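PDB 3NQP: SusD superfamily protein from Bacteroides fragilis NCTC 9343, which probably binds glycans at the outer membrane as a member of the SusD family, although its own ligand is not known. Local coordinates for residues A[202-207]-A[236-241]; A[262-267]-A[381-386]; A[169-174]-A[208-213]. All blocks are in the same frame, centred on the assembly; numbering follows the deposited sequence.

Interaction 1 of 3, residues A[202-207]-A[236-241]; sequences ATECLM and LESVLN. With EDO (1,2-ethanediol), chain H.
Glu204 and Ser238 meet through the way each side chain leaves its helix. Glu204 turns CG away from its carbonyl carbon (chi1 -69°), and its chain then bends at chi2 toward helix 228-241. Ser238 places OG opposite its own backbone N (chi1 -178°), which brings the hydroxyl to the carboxylate. Ser238 OG donates to Glu204 OE2 at 2.7 Å, on the syn lone pair of that oxygen. The carboxylate has further partners close by. His235 ND1 is hydrogen-bonded to OE1, and Tyr243 OH to OE2. Together they fix the rotation of the carboxylate and satisfy a buried acid. A charged or polarised His235 would be expected to favour the ionised form of Glu204.

The two segments belong to helices 200-216 and 228-241, consecutive helices that form an antiparallel hairpin. The N-terminal sequence family covering 202-207 belongs to the TPR clan, consistent with such all-helical pairing. The local axes approach to 8.8 Å and their directions differ by 145°. The backbones come nearest at Cys205 and Leu236, with CA atoms 6.1 Å apart.

Beside the polar group the contact is apolar. Val239 points one methyl between two neighbours on the facing helix. Its CG2 lies 3.6 Å from Glu204 CB and 3.9 Å from Cys205 SG. Leu236 CD2 approaches the backbone O of Cys205 more loosely, at 4.5 Å.

At the end of helix 228-241, Asn241 holds a 1,2-ethanediol molecule, probably from the crystallisation liquor. Asn241 ND2 donates to its O1 at 2.9 Å, and Asn241 OD1 accepts from its O2 at 3.0 Å.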
loop_
_atom_site.group_PDB
_atom_site.type_symbol
_atom_site.label_atom_id
_atom_site.label_comp_id
_atom_site.label_asym_id
_atom_site.label_seq_id
_atom_site.Cartn_x
_atom_site.Cartn_y
_atom_site.Cartn_z
ATOM N N ALA A 202 -13.244 7.054 0.840
ATOM C CA ALA A 202 -12.076 6.617 0.127
ATOM C C ALA A 202 -11.460 7.775 -0.643
ATOM O O ALA A 202 -10.210 7.931 -0.653
ATOM C CB ALA A 202 -12.427 5.443 -0.816
ATOM N N THR A 203 -12.314 8.586 -1.281
ATOM C CA THR A 203 -11.840 9.791 -1.947
ATOM C C THR A 203 -11.181 10.755 -0.950
ATOM O O THR A 203 -10.123 11.372 -1.248
ATOM C CB THR A 203 -12.935 10.504 -2.739
ATOM O OG1 THR A 203 -13.253 9.714 -3.887
ATOM C CG2 THR A 203 -12.457 11.945 -3.217
ATOM N N GLU A 204 -11.771 10.898 0.224
ATOM C CA GLU A 204 -11.177 11.770 1.253
ATOM C C GLU A 204 -9.798 11.228 1.728
ATOM O O GLU A 204 -8.885 12.008 1.952
ATOM C CB GLU A 204 -12.117 11.970 2.430
ATOM C CG GLU A 204 -13.330 12.806 2.084
ATOM C CD GLU A 204 -13.817 13.647 3.220
ATOM O OE1 GLU A 204 -13.329 14.790 3.329
ATOM O OE2 GLU A 204 -14.636 13.159 4.010
ATOM N N CYS A 205 -9.668 9.905 1.882
ATOM C CA CYS A 205 -8.384 9.295 2.196
ATOM C C CYS A 205 -7.330 9.594 1.118
ATOM O O CYS A 205 -6.217 10.010 1.404
ATOM C CB CYS A 205 -8.497 7.779 2.321
ATOM S SG CYS A 205 -9.276 7.282 3.888
ATOM N N LEU A 206 -7.696 9.327 -0.115
ATOM C CA LEU A 206 -6.864 9.652 -1.245
ATOM C C LEU A 206 -6.503 11.126 -1.243
ATOM O O LEU A 206 -5.351 11.472 -1.538
ATOM C CB LEU A 206 -7.528 9.238 -2.568
ATOM C CG LEU A 206 -6.706 9.362 -3.841
ATOM C CD1 LEU A 206 -5.344 8.676 -3.722
ATOM C CD2 LEU A 206 -7.517 8.745 -4.996
HETATM N N MSE A 207 -7.430 12.014 -0.917
HETATM C CA MSE A 207 -7.065 13.444 -0.898
HETATM C C MSE A 207 -6.052 13.701 0.203
HETATM O O MSE A 207 -5.118 14.458 0.030
HETATM C CB MSE A 207 -8.277 14.385 -0.756
HETATM C CG MSE A 207 -9.237 14.308 -1.900
HETATM SE SE MSE A 207 -10.753 15.473 -1.697
HETATM C CE MSE A 207 -9.849 17.067 -2.221
ATOM N N LEU A 236 -8.535 14.207 6.147
ATOM C CA LEU A 236 -8.262 13.064 7.035
ATOM C C LEU A 236 -9.079 13.154 8.324
ATOM O O LEU A 236 -9.540 12.133 8.838
ATOM C CB LEU A 236 -6.754 12.959 7.329
ATOM C CG LEU A 236 -5.948 12.600 6.074
ATOM C CD1 LEU A 236 -4.531 13.088 6.191
ATOM C CD2 LEU A 236 -6.010 11.070 5.768
ATOM N N GLU A 237 -9.242 14.370 8.866
ATOM C CA GLU A 237 -10.050 14.532 10.079
ATOM C C GLU A 237 -11.497 14.243 9.770
ATOM O O GLU A 237 -12.218 13.765 10.626
ATOM C CB GLU A 237 -9.917 15.949 10.714
ATOM C CG GLU A 237 -8.539 16.112 11.313
ATOM C CD GLU A 237 -8.292 17.371 12.070
ATOM O OE1 GLU A 237 -8.921 18.391 11.746
ATOM O OE2 GLU A 237 -7.407 17.317 12.952
ATOM N N SER A 238 -11.921 14.550 8.560
ATOM C CA SER A 238 -13.301 14.206 8.139
ATOM C C SER A 238 -13.517 12.694 8.162
ATOM O O SER A 238 -14.569 12.192 8.636
ATOM C CB SER A 238 -13.577 14.735 6.726
ATOM O OG SER A 238 -14.911 14.449 6.317
ATOM N N VAL A 239 -12.521 11.972 7.645
ATOM C CA VAL A 239 -12.542 10.523 7.713
ATOM C C VAL A 239 -12.659 10.043 9.150
ATOM O O VAL A 239 -13.477 9.154 9.422
ATOM C CB VAL A 239 -11.351 9.866 6.971
ATOM C CG1 VAL A 239 -11.357 8.327 7.194
ATOM C CG2 VAL A 239 -11.385 10.223 5.443
ATOM N N LEU A 240 -11.900 10.641 10.082
ATOM C CA LEU A 240 -11.993 10.208 11.477
ATOM C C LEU A 240 -13.358 10.505 12.073
ATOM O O LEU A 240 -13.822 9.752 12.972
ATOM C CB LEU A 240 -10.928 10.842 12.400
ATOM C CG LEU A 240 -9.459 10.487 12.215
ATOM C CD1 LEU A 240 -8.658 11.118 13.369
ATOM C CD2 LEU A 240 -9.265 8.943 12.121
ATOM N N ASN A 241 -14.008 11.593 11.615
ATOM C CA ASN A 241 -15.149 12.128 12.397
ATOM C C ASN A 241 -16.559 11.791 11.901
ATOM O O ASN A 241 -17.505 11.799 12.694
ATOM C CB ASN A 241 -15.016 13.659 12.581
ATOM C CG ASN A 241 -13.843 14.044 13.445
ATOM O OD1 ASN A 241 -13.248 13.197 14.087
ATOM N ND2 ASN A 241 -13.489 15.320 13.451
HETATM C C1 EDO H . -10.168 16.188 14.929
HETATM O O1 EDO H . -11.519 16.369 15.362
HETATM C C2 EDO H . -9.626 14.841 15.396
HETATM O O2 EDO H . -10.466 13.798 14.883
#

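Interaction 2 of 3, residues A[262-267]-A[381-386]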
loop_
_atom_site.group_PDB
_atom_site.type_symbol
_atom_site.label_atom_id
_atom_site.label_comp_id
_atom_site.label_asym_id
_atom_site.label_seq_id
_atom_site.Cartn_x
_atom_site.Cartn_y
_atom_site.Cartn_z
ATOM N N ASN A 262 -14.977 -4.720 8.204
ATOM C CA ASN A 262 -15.153 -4.262 9.597
ATOM C C ASN A 262 -14.959 -2.755 9.765
ATOM O O ASN A 262 -14.596 -2.031 8.830
ATOM C CB ASN A 262 -14.208 -5.029 10.488
ATOM C CG ASN A 262 -12.769 -4.819 10.102
ATOM O OD1 ASN A 262 -12.237 -3.717 10.305
ATOM N ND2 ASN A 262 -12.110 -5.872 9.534
ATOM N N ASP A 263 -15.215 -2.274 10.972
ATOM C CA ASP A 263 -15.302 -0.831 11.242
ATOM C C ASP A 263 -13.962 -0.065 11.121
ATOM O O ASP A 263 -13.956 1.144 11.102
ATOM C CB ASP A 263 -15.915 -0.599 12.666
ATOM C CG ASP A 263 -17.418 -0.879 12.713
ATOM O OD1 ASP A 263 -18.023 -1.139 11.657
ATOM O OD2 ASP A 263 -17.978 -0.826 13.807
ATOM N N GLU A 264 -12.835 -0.761 11.074
ATOM C CA GLU A 264 -11.526 -0.094 10.898
ATOM C C GLU A 264 -11.249 0.167 9.438
ATOM O O GLU A 264 -10.424 0.996 9.092
ATOM C CB GLU A 264 -10.433 -0.998 11.464
ATOM C CG GLU A 264 -9.056 -0.374 11.478
ATOM C CD GLU A 264 -8.069 -1.139 12.363
ATOM O OE1 GLU A 264 -8.450 -1.590 13.490
ATOM O OE2 GLU A 264 -6.886 -1.220 11.981
ATOM N N ILE A 265 -11.894 -0.584 8.556
ATOM C CA ILE A 265 -11.596 -0.512 7.139
ATOM C C ILE A 265 -12.399 0.605 6.492
ATOM O O ILE A 265 -13.562 0.795 6.815
ATOM C CB ILE A 265 -11.892 -1.868 6.441
ATOM C CG1 ILE A 265 -10.883 -2.962 6.914
ATOM C CG2 ILE A 265 -11.821 -1.756 4.893
ATOM C CD1 ILE A 265 -11.190 -4.340 6.324
ATOM N N ILE A 266 -11.750 1.347 5.594
ATOM C CA ILE A 266 -12.381 2.374 4.781
ATOM C C ILE A 266 -12.642 1.815 3.364
ATOM O O ILE A 266 -13.773 1.803 2.891
ATOM C CB ILE A 266 -11.500 3.641 4.647
ATOM C CG1 ILE A 266 -11.483 4.460 5.942
ATOM C CG2 ILE A 266 -12.075 4.550 3.598
ATOM C CD1 ILE A 266 -10.283 4.363 6.834
ATOM N N PHE A 267 -11.599 1.322 2.716
ATOM C CA PHE A 267 -11.739 0.694 1.402
ATOM C C PHE A 267 -10.763 -0.489 1.245
ATOM O O PHE A 267 -9.565 -0.366 1.548
ATOM C CB PHE A 267 -11.592 1.709 0.247
ATOM C CG PHE A 267 -11.617 1.044 -1.080
ATOM C CD1 PHE A 267 -12.813 0.652 -1.635
ATOM C CD2 PHE A 267 -10.434 0.779 -1.772
ATOM C CE1 PHE A 267 -12.856 -0.007 -2.858
ATOM C CE2 PHE A 267 -10.472 0.077 -2.979
ATOM C CZ PHE A 267 -11.692 -0.304 -3.514
ATOM N N ARG A 381 -7.224 1.922 5.933
ATOM C CA ARG A 381 -7.911 1.633 7.211
ATOM C C ARG A 381 -7.514 2.684 8.283
ATOM O O ARG A 381 -6.617 3.508 8.067
ATOM C CB ARG A 381 -7.618 0.206 7.646
ATOM C CG ARG A 381 -6.198 -0.133 7.790
ATOM C CD ARG A 381 -6.034 -1.559 8.306
ATOM N NE ARG A 381 -4.631 -1.927 8.401
ATOM C CZ ARG A 381 -3.860 -1.843 9.498
ATOM N NH1 ARG A 381 -4.304 -1.400 10.666
ATOM N NH2 ARG A 381 -2.601 -2.214 9.417
ATOM N N LEU A 382 -8.198 2.693 9.410
ATOM C CA LEU A 382 -8.131 3.853 10.298
ATOM C C LEU A 382 -6.722 4.178 10.847
ATOM O O LEU A 382 -6.385 5.348 10.900
ATOM C CB LEU A 382 -9.156 3.703 11.445
ATOM C CG LEU A 382 -9.644 4.967 12.126
ATOM C CD1 LEU A 382 -10.380 5.845 11.035
ATOM C CD2 LEU A 382 -10.575 4.565 13.331
ATOM N N PRO A 383 -5.893 3.179 11.277
ATOM C CA PRO A 383 -4.566 3.575 11.759
ATOM C C PRO A 383 -3.685 4.289 10.707
ATOM O O PRO A 383 -2.781 5.072 11.075
ATOM C CB PRO A 383 -3.905 2.237 12.200
ATOM C CG PRO A 383 -5.074 1.337 12.541
ATOM C CD PRO A 383 -6.128 1.747 11.471
ATOM N N TRP A 384 -3.938 4.041 9.430
ATOM C CA TRP A 384 -3.277 4.823 8.360
ATOM C C TRP A 384 -3.668 6.296 8.494
ATOM O O TRP A 384 -2.834 7.185 8.313
ATOM C CB TRP A 384 -3.585 4.248 6.963
ATOM C CG TRP A 384 -2.994 5.050 5.822
ATOM C CD1 TRP A 384 -1.790 4.862 5.224
ATOM C CD2 TRP A 384 -3.603 6.132 5.161
ATOM N NE1 TRP A 384 -1.590 5.786 4.237
ATOM C CE2 TRP A 384 -2.690 6.594 4.187
ATOM C CE3 TRP A 384 -4.831 6.798 5.318
ATOM C CZ2 TRP A 384 -2.970 7.685 3.357
ATOM C CZ3 TRP A 384 -5.121 7.836 4.486
ATOM C CH2 TRP A 384 -4.200 8.281 3.525
ATOM N N VAL A 385 -4.929 6.561 8.817
ATOM C CA VAL A 385 -5.422 7.938 8.907
ATOM C C VAL A 385 -4.691 8.603 10.086
ATOM O O VAL A 385 -4.119 9.703 9.964
ATOM C CB VAL A 385 -6.975 8.049 8.982
ATOM C CG1 VAL A 385 -7.370 9.490 9.175
ATOM C CG2 VAL A 385 -7.692 7.407 7.709
ATOM N N TYR A 386 -4.637 7.888 11.199
ATOM C CA TYR A 386 -3.891 8.373 12.336
ATOM C C TYR A 386 -2.405 8.674 12.074
ATOM O O TYR A 386 -1.923 9.717 12.497
ATOM C CB TYR A 386 -3.952 7.370 13.506
ATOM C CG TYR A 386 -5.294 7.064 14.137
ATOM C CD1 TYR A 386 -6.295 8.017 14.255
ATOM C CD2 TYR A 386 -5.484 5.831 14.787
ATOM C CE1 TYR A 386 -7.505 7.713 14.888
ATOM C CE2 TYR A 386 -6.677 5.530 15.403
ATOM C CZ TYR A 386 -7.667 6.482 15.478
ATOM O OH TYR A 386 -8.823 6.168 16.098
#
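Charge pairing joins Glu264 to Arg381. Their side chains run alongside each other and point the same way. Arg381 NH1 meets Glu264 OE2 at 2.9 Å in a salt bridge that is also a hydrogen bond. The donor approaches nearly along the C-O axis of the carboxylate, and the carboxylate and guanidinium planes are 42° apart. Arg381 has CG between its backbone N and carbonyl carbon (chi1 57°) and then runs extended to NE, which carries the guanidinium alongside the Glu264 chain to its carboxylate. Both charges have other partners. Glu264 OE1 pairs with Arg412 and accepts from the backbone N of Leu248. Arg381 pairs with Glu445 and Glu449.

Backbone bonding sets the register. Arg381 occupies the N-cap position of helix 382-396, and Leu382 N, in the first turn, donates to Glu264 O at 2.8 Å. Ile265 and Arg381 form an antiparallel non-hydrogen-bonded pair at the end of the two-stranded sheet 265-269/377-381. A classic beta bulge follows, with Ile266 and Phe267 both opposite Tyr380. Before the strand, Asn262 to Ile265 make a type I turn. Asn262 OD1 accepts from Glu264 N at 3.1 Å, forming an Asx turn.

Van der Waals contacts fill the rest. The Glu264 side chain crosses Pro383 at about a right angle, with OE2 3.1 Å from Pro383 CD. Ile266 CD1 rests 3.5 Å from Arg381 C, over the strand-to-helix junction, and makes an apolar contact with Val385 CG2 at 4.1 Å.

The buried Glu264 and Arg381 each have further partners of opposite charge, so their charges are probably balanced locally. One backbone bond and one ion pair tie the start of helix 382-396 and its N-cap residue to the turn before strand 265-269.

Interaction 3 of 3, residues A[169-174]-A[208-213]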
loop_
_atom_site.group_PDB
_atom_site.type_symbol
_atom_site.label_atom_id
_atom_site.label_comp_id
_atom_site.label_asym_id
_atom_site.label_seq_id
_atom_site.Cartn_x
_atom_site.Cartn_y
_atom_site.Cartn_z
ATOM N N GLN A 169 -4.516 17.241 -12.994
ATOM C CA GLN A 169 -5.603 16.393 -13.378
ATOM C C GLN A 169 -6.070 15.547 -12.221
ATOM O O GLN A 169 -7.281 15.358 -12.026
ATOM C CB GLN A 169 -5.192 15.446 -14.496
ATOM C CG GLN A 169 -6.358 14.556 -14.987
ATOM C CD GLN A 169 -7.511 15.356 -15.558
ATOM O OE1 GLN A 169 -7.305 16.360 -16.231
ATOM N NE2 GLN A 169 -8.741 14.901 -15.300
ATOM N N ILE A 170 -5.095 14.993 -11.494
ATOM C CA ILE A 170 -5.411 14.203 -10.315
ATOM C C ILE A 170 -6.297 15.040 -9.374
ATOM O O ILE A 170 -7.326 14.598 -8.898
ATOM C CB ILE A 170 -4.150 13.745 -9.592
ATOM C CG1 ILE A 170 -3.435 12.632 -10.368
ATOM C CG2 ILE A 170 -4.492 13.241 -8.243
ATOM C CD1 ILE A 170 -2.015 12.312 -9.797
ATOM N N LYS A 171 -5.875 16.253 -9.081
ATOM C CA LYS A 171 -6.612 17.082 -8.128
ATOM C C LYS A 171 -7.983 17.525 -8.699
ATOM O O LYS A 171 -8.980 17.569 -7.976
ATOM C CB LYS A 171 -5.742 18.272 -7.699
ATOM C CG LYS A 171 -4.597 17.837 -6.721
ATOM C CD LYS A 171 -3.629 18.954 -6.347
ATOM C CE LYS A 171 -2.575 18.556 -5.303
ATOM N NZ LYS A 171 -1.566 19.662 -5.069
ATOM N N SER A 172 -8.052 17.822 -9.993
ATOM C CA SER A 172 -9.349 18.112 -10.607
ATOM C C SER A 172 -10.300 16.935 -10.433
ATOM O O SER A 172 -11.461 17.101 -10.029
ATOM C CB SER A 172 -9.154 18.420 -12.078
ATOM O OG SER A 172 -10.399 18.608 -12.683
ATOM N N ASP A 173 -9.782 15.725 -10.666
ATOM C CA ASP A 173 -10.582 14.498 -10.496
ATOM C C ASP A 173 -11.009 14.233 -9.079
ATOM O O ASP A 173 -12.117 13.763 -8.852
ATOM C CB ASP A 173 -9.882 13.258 -11.098
ATOM C CG ASP A 173 -9.925 13.247 -12.628
ATOM O OD1 ASP A 173 -10.757 13.999 -13.199
ATOM O OD2 ASP A 173 -9.136 12.496 -13.251
ATOM N N LEU A 174 -10.150 14.542 -8.115
ATOM C CA LEU A 174 -10.542 14.329 -6.729
ATOM C C LEU A 174 -11.682 15.296 -6.361
ATOM O O LEU A 174 -12.647 14.913 -5.695
ATOM C CB LEU A 174 -9.367 14.539 -5.801
ATOM C CG LEU A 174 -8.290 13.435 -5.869
ATOM C CD1 LEU A 174 -6.970 13.875 -5.171
ATOM C CD2 LEU A 174 -8.807 12.123 -5.282
ATOM N N GLY A 208 -6.223 13.040 1.351
ATOM C CA GLY A 208 -5.242 13.146 2.410
ATOM C C GLY A 208 -3.870 12.687 1.947
ATOM O O GLY A 208 -2.868 13.319 2.266
ATOM N N GLU A 209 -3.826 11.595 1.185
ATOM C CA GLU A 209 -2.556 11.021 0.734
ATOM C C GLU A 209 -1.900 11.924 -0.322
ATOM O O GLU A 209 -0.702 12.217 -0.251
ATOM C CB GLU A 209 -2.766 9.611 0.164
ATOM C CG GLU A 209 -1.523 8.745 0.095
ATOM C CD GLU A 209 -1.861 7.345 -0.395
ATOM O OE1 GLU A 209 -2.879 7.133 -1.074
ATOM O OE2 GLU A 209 -1.123 6.436 -0.077
ATOM N N VAL A 210 -2.700 12.379 -1.268
ATOM C CA VAL A 210 -2.230 13.220 -2.382
ATOM C C VAL A 210 -1.751 14.600 -1.886
ATOM O O VAL A 210 -0.619 14.995 -2.168
ATOM C CB VAL A 210 -3.325 13.398 -3.452
ATOM C CG1 VAL A 210 -2.952 14.549 -4.422
ATOM C CG2 VAL A 210 -3.583 12.065 -4.221
ATOM N N TYR A 211 -2.567 15.289 -1.091
ATOM C CA TYR A 211 -2.191 16.605 -0.572
ATOM C C TYR A 211 -1.022 16.583 0.453
ATOM O O TYR A 211 -0.160 17.477 0.448
ATOM C CB TYR A 211 -3.419 17.381 -0.056
ATOM C CG TYR A 211 -4.243 17.964 -1.191
ATOM C CD1 TYR A 211 -5.194 17.179 -1.843
ATOM C CD2 TYR A 211 -4.056 19.243 -1.610
ATOM C CE1 TYR A 211 -5.931 17.659 -2.854
ATOM C CE2 TYR A 211 -4.795 19.773 -2.675
ATOM C CZ TYR A 211 -5.727 18.974 -3.294
ATOM O OH TYR A 211 -6.462 19.446 -4.338
ATOM N N LEU A 212 -0.915 15.553 1.283
ATOM C CA LEU A 212 0.286 15.429 2.069
ATOM C C LEU A 212 1.528 15.266 1.193
ATOM O O LEU A 212 2.562 15.887 1.425
ATOM C CB LEU A 212 0.242 14.215 3.022
ATOM C CG LEU A 212 1.495 14.093 3.890
ATOM C CD1 LEU A 212 1.802 15.341 4.776
ATOM C CD2 LEU A 212 1.333 12.804 4.761
ATOM N N TRP A 213 1.439 14.367 0.232
ATOM C CA TRP A 213 2.534 14.137 -0.705
ATOM C C TRP A 213 2.959 15.451 -1.380
ATOM O O TRP A 213 4.134 15.810 -1.318
ATOM C CB TRP A 213 2.147 13.096 -1.748
ATOM C CG TRP A 213 3.205 12.832 -2.714
ATOM C CD1 TRP A 213 3.607 13.683 -3.751
ATOM C CD2 TRP A 213 4.089 11.696 -2.763
ATOM N NE1 TRP A 213 4.659 13.110 -4.430
ATOM C CE2 TRP A 213 4.975 11.905 -3.850
ATOM C CE3 TRP A 213 4.210 10.507 -2.011
ATOM C CZ2 TRP A 213 5.959 10.981 -4.196
ATOM C CZ3 TRP A 213 5.184 9.594 -2.375
ATOM C CH2 TRP A 213 6.037 9.836 -3.461
HETATM O O HOH W 1 -8.596 18.183 -5.285
#
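Helices 163-181 and 200-216 pack antiparallel in the helical part of the chain, whose sequence family belongs to the TPR clan. Their local axes stay 11.3 Å apart and their directions differ by 145°, so long side chains bridge the gap.

Lys171 does most of the bridging. Its chain is extended beyond CG and crosses Tyr211 obliquely. Lys171 CG and CD pass the phenol hydroxyl, with CG 3.4 Å from Tyr211 OH. Lys171 CE then sits over one ring face in a CH-pi contact, 3.9 Å from the ring centroid. The ammonium lies farther off-centre, with Lys171 NZ 4.6 Å from the Tyr211 centroid in a cation-pi contact. NZ has stronger partners in Asp228, through a salt bridge, and Thr214, through a hydrogen bond.

A water in the plane of the Tyr211 ring, at its edge, joins the two helices. It donates to Lys171 O at 2.8 Å and hydrogen-bonds Tyr211 OH at 2.7 Å.

Val210 provides the apolar part. Its CG2 meets Leu174 CD1 tip to tip at 4.0 Å and Ile170 CG2 at 4.3 Å.

Lys171 therefore uses its methylenes to pack on the aromatic face and its charge to reach Asp228. The pairing with Asp228 should favour the charged amine, while the water gives the phenol hydroxyl a link to the facing helix's backbone.

In the fold
Helix 200-216 serves interactions 1 and 3, whose centres are about 12 Å apart. Its 202-207 part faces helix 228-241, and its 208-213 part faces helix 163-181. Leu206 CD2 and Leu174 CD2 touch at 3.6 Å between these contacts. Interaction 2 lies about 10 Å from interaction 1, centre to centre. Leu240 CD2 meets Leu382 CD1 at 3.5 Å, so helix 228-241 packs against helix 382-396. Interactions 2 and 3 are about 19 Å apart between centres, but Trp384 CZ2 reaches Glu209 CG at 3.7 Å. The 1,2-ethanediol at Asn241 in interaction 1 is probably from the crystallisation liquor, so no sugar site can be inferred from it.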